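Side-chain contact in nicotinamide-nucleotide adenylyltransferase NadR family / Ribosylnicotinamide kinase (Lactococcus lactis subsp. cremoris, PDB 6GYE), which probably phosphorylates nicotinamide riboside, which it binds, and may adenylylate the resulting mononucleotide in NAD+ synthesis: residues A[99-102]-A[103-107]. Numbering follows the deposited sequence.
Sequences EWAN and RLFEL
The carbonyl oxygen Ala101 O takes the shortest sound bond here, from Phe105 N at 2.8 Å. Phe105 CD2 also comes obliquely to Ala101 O, at 3.1 Å. Phe105 CE2 touches the methyl of Ala101, CB, at 4.1 Å. Two residues earlier along the helix, Glu99 and Arg103 form a salt bridge. Arg103 NE gives its N-H to Glu99 OE2 at 3.3 Å, long but fairly straight. Glu99 OE2 lies in the guanidinium plane, but the N-H meets it on the anti side and somewhat out of the carboxylate plane. The two flat groups stand almost perpendicular, 86° apart. Glu99 bends at chi2 (78°), which turns its carboxylate toward the extended arginine. The stronger polar partner of Arg103 is Asn88 O, bound through NH2. With an alanine in place of Arg103, the Glu99 carboxylate would probably lose its positive mate and Asn88 O its guanidinium donor. On the buried side Trp100 and Leu104 lie side by side, Trp100 CH2 to Leu104 CD2 at 4.0 Å. Leu132 of helix 126-133 touches both, and Trp100 NE1 bonds to Glu87 OE2. These are i to i+4 pairs of an amphipathic alpha-helix. Helix 95-110 packs here against strand 80-86, an outermost strand of the five-stranded parallel sheet, in an alpha/beta domain of Rossmann-like 3-2-1-4-5 strand order.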
ATOM      1  N   GLU A  99     -33.423  -3.243  -8.707  1.00 88.45           N
ATOM      2  CA  GLU A  99     -32.836  -2.526  -7.584  1.00 93.97           C
ATOM      3  C   GLU A  99     -31.447  -1.992  -7.928  1.00101.38           C
ATOM      4  O   GLU A  99     -31.095  -0.867  -7.552  1.00102.91           O
ATOM      5  CB  GLU A  99     -32.782  -3.450  -6.368  1.00 99.46           C
ATOM      6  CG  GLU A  99     -32.037  -2.883  -5.169  1.00112.74           C
ATOM      7  CD  GLU A  99     -32.844  -1.882  -4.379  1.00119.94           C
ATOM      8  OE1 GLU A  99     -34.062  -1.761  -4.647  1.00125.65           O
ATOM      9  OE2 GLU A  99     -32.257  -1.222  -3.489  1.00115.86           O
ATOM     10  N   TRP A 100     -30.643  -2.782  -8.640  1.00101.45           N
ATOM     11  CA  TRP A 100     -29.323  -2.310  -9.045  1.00 91.17           C
ATOM     12  C   TRP A 100     -29.433  -1.030  -9.865  1.00 85.51           C
ATOM     13  O   TRP A 100     -28.773  -0.027  -9.568  1.00 80.31           O
ATOM     14  CB  TRP A 100     -28.592  -3.410  -9.825  1.00 90.59           C
ATOM     15  CG  TRP A 100     -27.229  -3.037 -10.308  1.00 86.36           C
ATOM     16  CD1 TRP A 100     -26.050  -3.153  -9.628  1.00 80.43           C
ATOM     17  CD2 TRP A 100     -26.901  -2.509 -11.595  1.00 86.51           C
ATOM     18  NE1 TRP A 100     -25.009  -2.705 -10.408  1.00 79.02           N
ATOM     19  CE2 TRP A 100     -25.506  -2.301 -11.619  1.00 81.52           C
ATOM     20  CE3 TRP A 100     -27.654  -2.176 -12.728  1.00 85.30           C
ATOM     21  CZ2 TRP A 100     -24.850  -1.786 -12.731  1.00 80.62           C
ATOM     22  CZ3 TRP A 100     -27.001  -1.660 -13.830  1.00 78.64           C
ATOM     23  CH2 TRP A 100     -25.614  -1.471 -13.824  1.00 79.41           C
ATOM     24  N   ALA A 101     -30.302  -1.035 -10.878  1.00 84.97           N
ATOM     25  CA  ALA A 101     -30.479   0.150 -11.711  1.00 83.33           C
ATOM     26  C   ALA A 101     -31.029   1.324 -10.910  1.00 86.30           C
ATOM     27  O   ALA A 101     -30.641   2.475 -11.149  1.00 86.96           O
ATOM     28  CB  ALA A 101     -31.391  -0.163 -12.893  1.00 77.89           C
ATOM     29  N   ASN A 102     -31.947   1.056  -9.972  1.00 85.36           N
ATOM     30  CA  ASN A 102     -32.465   2.124  -9.120  1.00 88.23           C
ATOM     31  C   ASN A 102     -31.331   2.868  -8.442  1.00 86.88           C
ATOM     32  O   ASN A 102     -31.231   4.095  -8.537  1.00 89.46           O
ATOM     33  CB  ASN A 102     -33.417   1.566  -8.063  1.00 88.78           C
ATOM     34  CG  ASN A 102     -34.749   1.184  -8.633  1.00100.16           C
ATOM     35  OD1 ASN A 102     -35.149   1.685  -9.684  1.00104.76           O
ATOM     36  ND2 ASN A 102     -35.457   0.298  -7.943  1.00107.77           N
ATOM     37  N   ARG A 103     -30.435   2.123  -7.796  1.00 88.96           N
ATOM     38  CA  ARG A 103     -29.288   2.744  -7.150  1.00 86.63           C
ATOM     39  C   ARG A 103     -28.446   3.501  -8.163  1.00 83.00           C
ATOM     40  O   ARG A 103     -27.974   4.609  -7.892  1.00 85.77           O
ATOM     41  CB  ARG A 103     -28.446   1.678  -6.453  1.00 81.82           C
ATOM     42  CG  ARG A 103     -29.220   0.822  -5.472  1.00 81.70           C
ATOM     43  CD  ARG A 103     -28.281  -0.107  -4.725  1.00 85.18           C
ATOM     44  NE  ARG A 103     -29.011  -1.033  -3.865  1.00 92.31           N
ATOM     45  CZ  ARG A 103     -28.435  -2.026  -3.198  1.00 90.72           C
ATOM     46  NH1 ARG A 103     -27.123  -2.216  -3.306  1.00 83.02           N
ATOM     47  NH2 ARG A 103     -29.167  -2.831  -2.436  1.00 89.15           N
ATOM     48  N   LEU A 104     -28.273   2.929  -9.351  1.00 82.92           N
ATOM     49  CA  LEU A 104     -27.437   3.569 -10.356  1.00 81.89           C
ATOM     50  C   LEU A 104     -28.015   4.912 -10.780  1.00 82.45           C
ATOM     51  O   LEU A 104     -27.307   5.926 -10.806  1.00 80.22           O
ATOM     52  CB  LEU A 104     -27.278   2.643 -11.557  1.00 74.85           C
ATOM     53  CG  LEU A 104     -26.554   3.323 -12.700  1.00 68.79           C
ATOM     54  CD1 LEU A 104     -25.153   3.753 -12.211  1.00 64.84           C
ATOM     55  CD2 LEU A 104     -26.466   2.387 -13.882  1.00 71.23           C
ATOM     56  N   PHE A 105     -29.304   4.947 -11.104  1.00 88.48           N
ATOM     57  CA  PHE A 105     -29.888   6.201 -11.556  1.00 86.77           C
ATOM     58  C   PHE A 105     -30.025   7.195 -10.414  1.00 90.96           C
ATOM     59  O   PHE A 105     -29.959   8.410 -10.634  1.00 91.68           O
ATOM     60  CB  PHE A 105     -31.221   5.937 -12.239  1.00 78.55           C
ATOM     61  CG  PHE A 105     -31.068   5.311 -13.586  1.00 76.89           C
ATOM     62  CD1 PHE A 105     -30.614   6.065 -14.657  1.00 77.44           C
ATOM     63  CD2 PHE A 105     -31.332   3.967 -13.776  1.00 73.37           C
ATOM     64  CE1 PHE A 105     -30.443   5.493 -15.908  1.00 79.87           C
ATOM     65  CE2 PHE A 105     -31.170   3.390 -15.018  1.00 84.11           C
ATOM     66  CZ  PHE A 105     -30.719   4.156 -16.091  1.00 82.93           C
ATOM     67  N   GLU A 106     -30.206   6.707  -9.191  1.00 89.12           N
ATOM     68  CA  GLU A 106     -30.155   7.612  -8.054  1.00 89.30           C
ATOM     69  C   GLU A 106     -28.789   8.287  -7.965  1.00 89.26           C
ATOM     70  O   GLU A 106     -28.703   9.498  -7.738  1.00 92.48           O
ATOM     71  CB  GLU A 106     -30.492   6.849  -6.780  1.00 99.20           C
ATOM     72  CG  GLU A 106     -30.538   7.708  -5.541  1.00117.91           C
ATOM     73  CD  GLU A 106     -31.346   7.052  -4.449  1.00136.07           C
ATOM     74  OE1 GLU A 106     -32.141   7.755  -3.788  1.00143.70           O
ATOM     75  OE2 GLU A 106     -31.213   5.821  -4.279  1.00141.38           O
ATOM     76  N   LEU A 107     -27.712   7.526  -8.194  1.00 85.76           N
ATOM     77  CA  LEU A 107     -26.366   8.095  -8.200  1.00 78.61           C
ATOM     78  C   LEU A 107     -26.238   9.199  -9.237  1.00 81.81           C
ATOM     79  O   LEU A 107     -25.668  10.259  -8.965  1.00 85.63           O
ATOM     80  CB  LEU A 107     -25.340   7.009  -8.500  1.00 80.72           C
ATOM     81  CG  LEU A 107     -24.567   6.284  -7.410  1.00 77.15           C
ATOM     82  CD1 LEU A 107     -23.366   5.586  -8.046  1.00 69.94           C
ATOM     83  CD2 LEU A 107     -24.135   7.232  -6.346  1.00 69.40           C
TER